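Protein (aminopeptidase) (Ochrobactrum anthropi, PDB 1B65) hydrolyses peptides from their amino terminus as an L-aminopeptidase and also acts as a D-Ala-esterase/amidase, with a variant Ntn hydrolase fold. Local coordinates at residues 173-185 with 189-201. Sequence-based numbering, arbitrary orientation.
Sequences GPVQEGNCGGGTG and YGFKGGTGTASRV
An outermost strand of a mixed sheet in this Ntn hydrolase variant, 194-204, is met along its edge by a buried glycine-rich loop, and a single antiparallel bridge joins Gly178 to Thr195. Gly178 N gives a nearly straight bond to Thr195 O (2.8 Å, 166° at the hydrogen), and Thr195 N returns one to Gly178 O, which also accepts from Cys180 N across the inverse gamma turn centred on Asn179. With its OG1 beside the backbone N (chi1 -57°), Thr195 donates to Cys180 O at 2.8 Å. Farther along, the strand's next outward N-H, Thr197 N, meets Glu177 OE2 on the anti lone pair at 3.0 Å; the other oxygen of Glu177 pairs with Arg11. Just before the strand, Lys192, bent at chi2 and chi4, brings NZ to Thr184 O (2.7 Å) and Asn179 OD1 (3.0 Å), above both carbonyl planes, and to Gly193 O and Met186 O as well. Gly194 CA makes a CA-H...O contact to Gly183 O at 3.2 Å. Four oxygens thus surround one buried ammonium and must share its three hydrogens, an environment that would probably stabilise its positive charge and tie 179-185 to the backbone leading into the strand.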
loop_
_atom_site.group_PDB
_atom_site.type_symbol
_atom_site.label_atom_id
_atom_site.label_comp_id
_atom_site.label_asym_id
_atom_site.label_seq_id
_atom_site.Cartn_x
_atom_site.Cartn_y
_atom_site.Cartn_z
ATOM N N GLY A 173 -27.460 -19.689 12.981
ATOM C CA GLY A 173 -28.645 -19.126 13.629
ATOM C C GLY A 173 -28.444 -17.700 14.155
ATOM O O GLY A 173 -27.541 -16.944 13.812
ATOM N N PRO A 174 -29.383 -17.272 15.001
ATOM C CA PRO A 174 -29.433 -15.924 15.505
ATOM C C PRO A 174 -28.176 -15.593 16.303
ATOM O O PRO A 174 -27.628 -16.453 16.987
ATOM C CB PRO A 174 -30.613 -15.890 16.476
ATOM C CG PRO A 174 -31.414 -17.092 16.188
ATOM C CD PRO A 174 -30.543 -18.084 15.464
ATOM N N VAL A 175 -27.785 -14.329 16.170
ATOM C CA VAL A 175 -26.559 -13.896 16.866
ATOM C C VAL A 175 -26.919 -12.896 17.948
ATOM O O VAL A 175 -27.601 -11.913 17.666
ATOM C CB VAL A 175 -25.604 -13.278 15.840
ATOM C CG1 VAL A 175 -24.371 -12.606 16.435
ATOM C CG2 VAL A 175 -25.168 -14.357 14.838
ATOM N N GLN A 176 -26.379 -13.116 19.127
ATOM C CA GLN A 176 -26.538 -12.200 20.247
ATOM C C GLN A 176 -25.863 -10.876 19.954
ATOM O O GLN A 176 -24.847 -10.856 19.272
ATOM C CB GLN A 176 -25.874 -12.834 21.493
ATOM C CG GLN A 176 -26.119 -12.011 22.747
ATOM C CD GLN A 176 -25.474 -12.614 23.983
ATOM O OE1 GLN A 176 -24.733 -13.594 23.893
ATOM N NE2 GLN A 176 -25.750 -12.024 25.133
ATOM N N GLU A 177 -26.443 -9.760 20.410
ATOM C CA GLU A 177 -25.858 -8.448 20.177
ATOM C C GLU A 177 -25.737 -7.650 21.471
ATOM O O GLU A 177 -26.342 -7.973 22.517
ATOM C CB GLU A 177 -26.677 -7.576 19.197
ATOM C CG GLU A 177 -26.757 -8.234 17.809
ATOM C CD GLU A 177 -27.708 -7.462 16.918
ATOM O OE1 GLU A 177 -28.902 -7.334 17.312
ATOM O OE2 GLU A 177 -27.340 -6.943 15.867
ATOM N N GLY A 178 -24.952 -6.578 21.398
ATOM C CA GLY A 178 -24.921 -5.677 22.579
ATOM C C GLY A 178 -23.693 -5.973 23.434
ATOM O O GLY A 178 -22.568 -6.094 22.934
ATOM N N ASN A 179 -23.958 -6.187 24.743
ATOM C CA ASN A 179 -22.859 -6.431 25.667
ATOM C C ASN A 179 -22.452 -7.887 25.643
ATOM O O ASN A 179 -22.729 -8.606 26.621
ATOM C CB ASN A 179 -23.190 -6.018 27.111
ATOM C CG ASN A 179 -23.636 -4.581 27.230
ATOM O OD1 ASN A 179 -23.476 -3.791 26.347
ATOM N ND2 ASN A 179 -24.261 -4.254 28.374
ATOM N N CYS A 180 -21.786 -8.342 24.568
ATOM C CA CYS A 180 -21.406 -9.745 24.527
ATOM C C CYS A 180 -20.102 -9.935 23.754
ATOM O O CYS A 180 -19.808 -9.125 22.876
ATOM C CB CYS A 180 -22.508 -10.595 23.874
ATOM S SG CYS A 180 -22.958 -10.074 22.192
ATOM N N GLY A 181 -19.390 -10.974 24.146
ATOM C CA GLY A 181 -18.134 -11.286 23.433
ATOM C C GLY A 181 -17.169 -10.132 23.614
ATOM O O GLY A 181 -17.030 -9.500 24.676
ATOM N N GLY A 182 -16.361 -9.910 22.548
ATOM C CA GLY A 182 -15.402 -8.804 22.560
ATOM C C GLY A 182 -16.066 -7.459 22.794
ATOM O O GLY A 182 -15.439 -6.474 23.180
ATOM N N GLY A 183 -17.342 -7.271 22.470
ATOM C CA GLY A 183 -18.088 -6.051 22.580
ATOM C C GLY A 183 -18.547 -5.684 23.990
ATOM O O GLY A 183 -19.048 -4.598 24.224
ATOM N N THR A 184 -18.399 -6.609 24.921
ATOM C CA THR A 184 -18.956 -6.468 26.278
ATOM C C THR A 184 -18.739 -5.115 26.920
ATOM O O THR A 184 -19.707 -4.479 27.402
ATOM C CB THR A 184 -18.439 -7.621 27.151
ATOM O OG1 THR A 184 -18.844 -8.883 26.587
ATOM C CG2 THR A 184 -18.966 -7.508 28.595
ATOM N N GLY A 185 -17.479 -4.693 27.034
ATOM C CA GLY A 185 -17.168 -3.413 27.654
ATOM C C GLY A 185 -17.043 -2.220 26.737
ATOM O O GLY A 185 -16.496 -1.175 27.153
ATOM N N TYR A 189 -20.151 6.385 20.409
ATOM C CA TYR A 189 -20.750 7.693 20.405
ATOM C C TYR A 189 -21.212 8.125 21.800
ATOM O O TYR A 189 -22.273 8.752 21.957
ATOM C CB TYR A 189 -21.912 7.765 19.400
ATOM C CG TYR A 189 -21.436 7.560 17.969
ATOM C CD1 TYR A 189 -20.941 8.643 17.257
ATOM C CD2 TYR A 189 -21.510 6.318 17.359
ATOM C CE1 TYR A 189 -20.548 8.477 15.944
ATOM C CE2 TYR A 189 -21.100 6.142 16.034
ATOM C CZ TYR A 189 -20.613 7.224 15.342
ATOM O OH TYR A 189 -20.197 7.122 14.034
ATOM N N GLY A 190 -20.428 7.835 22.835
ATOM C CA GLY A 190 -20.793 8.312 24.180
ATOM C C GLY A 190 -21.876 7.469 24.815
ATOM O O GLY A 190 -22.248 7.731 25.976
ATOM N N PHE A 191 -22.453 6.500 24.125
ATOM C CA PHE A 191 -23.444 5.575 24.670
ATOM C C PHE A 191 -22.821 4.188 24.786
ATOM O O PHE A 191 -21.730 3.955 24.263
ATOM C CB PHE A 191 -24.665 5.449 23.746
ATOM C CG PHE A 191 -25.563 6.647 23.725
ATOM C CD1 PHE A 191 -26.315 6.998 24.844
ATOM C CD2 PHE A 191 -25.649 7.415 22.560
ATOM C CE1 PHE A 191 -27.126 8.128 24.783
ATOM C CE2 PHE A 191 -26.479 8.522 22.505
ATOM C CZ PHE A 191 -27.210 8.868 23.629
ATOM N N LYS A 192 -23.504 3.235 25.424
ATOM C CA LYS A 192 -22.978 1.896 25.521
ATOM C C LYS A 192 -22.935 1.331 24.086
ATOM O O LYS A 192 -23.916 1.419 23.334
ATOM C CB LYS A 192 -23.807 1.012 26.466
ATOM C CG LYS A 192 -23.195 -0.377 26.666
ATOM C CD LYS A 192 -21.871 -0.275 27.449
ATOM C CE LYS A 192 -21.271 -1.670 27.636
ATOM N NZ LYS A 192 -20.895 -2.270 26.309
ATOM N N GLY A 193 -21.793 0.702 23.786
ATOM C CA GLY A 193 -21.662 0.065 22.470
ATOM C C GLY A 193 -21.497 -1.439 22.622
ATOM O O GLY A 193 -21.967 -2.045 23.606
ATOM N N GLY A 194 -20.866 -2.075 21.612
ATOM C CA GLY A 194 -20.694 -3.522 21.695
ATOM C C GLY A 194 -20.805 -4.210 20.336
ATOM O O GLY A 194 -20.448 -3.647 19.296
ATOM N N THR A 195 -21.386 -5.382 20.371
ATOM C CA THR A 195 -21.471 -6.236 19.160
ATOM C C THR A 195 -22.728 -5.970 18.364
ATOM O O THR A 195 -23.822 -5.962 18.954
ATOM C CB THR A 195 -21.392 -7.718 19.624
ATOM O OG1 THR A 195 -20.144 -7.852 20.372
ATOM C CG2 THR A 195 -21.441 -8.663 18.440
ATOM N N GLY A 196 -22.590 -5.853 17.038
ATOM C CA GLY A 196 -23.795 -5.670 16.213
ATOM C C GLY A 196 -23.645 -6.462 14.906
ATOM O O GLY A 196 -22.524 -6.677 14.448
ATOM N N THR A 197 -24.805 -6.833 14.331
ATOM C CA THR A 197 -24.678 -7.608 13.072
ATOM C C THR A 197 -25.869 -7.318 12.178
ATOM O O THR A 197 -26.914 -6.839 12.658
ATOM C CB THR A 197 -24.456 -9.082 13.407
ATOM O OG1 THR A 197 -24.173 -9.825 12.199
ATOM C CG2 THR A 197 -25.683 -9.761 14.050
ATOM N N ALA A 198 -25.744 -7.562 10.887
ATOM C CA ALA A 198 -26.843 -7.350 9.930
ATOM C C ALA A 198 -26.462 -8.086 8.650
ATOM O O ALA A 198 -25.263 -8.413 8.468
ATOM C CB ALA A 198 -27.028 -5.865 9.593
ATOM N N SER A 199 -27.441 -8.247 7.769
ATOM C CA SER A 199 -27.147 -8.849 6.467
ATOM C C SER A 199 -28.053 -8.255 5.388
ATOM O O SER A 199 -29.086 -7.622 5.638
ATOM C CB SER A 199 -27.313 -10.379 6.453
ATOM O OG SER A 199 -28.713 -10.708 6.676
ATOM N N ARG A 200 -27.638 -8.511 4.136
ATOM C CA ARG A 200 -28.414 -8.059 2.996
ATOM C C ARG A 200 -28.347 -9.161 1.940
ATOM O O ARG A 200 -27.297 -9.803 1.812
ATOM C CB ARG A 200 -27.923 -6.771 2.344
ATOM C CG ARG A 200 -28.055 -5.485 3.159
ATOM C CD ARG A 200 -29.547 -5.201 3.384
ATOM N NE ARG A 200 -29.728 -3.891 4.030
ATOM C CZ ARG A 200 -29.662 -3.758 5.349
ATOM N NH1 ARG A 200 -29.435 -4.789 6.162
ATOM N NH2 ARG A 200 -29.834 -2.523 5.869
ATOM N N VAL A 201 -29.408 -9.301 1.144
ATOM C CA VAL A 201 -29.313 -10.292 0.050
ATOM C C VAL A 201 -29.399 -9.505 -1.240
ATOM O O VAL A 201 -30.217 -8.545 -1.329
ATOM C CB VAL A 201 -30.416 -11.349 0.190
ATOM C CG1 VAL A 201 -30.582 -12.238 -1.020
ATOM C CG2 VAL A 201 -30.140 -12.208 1.419
#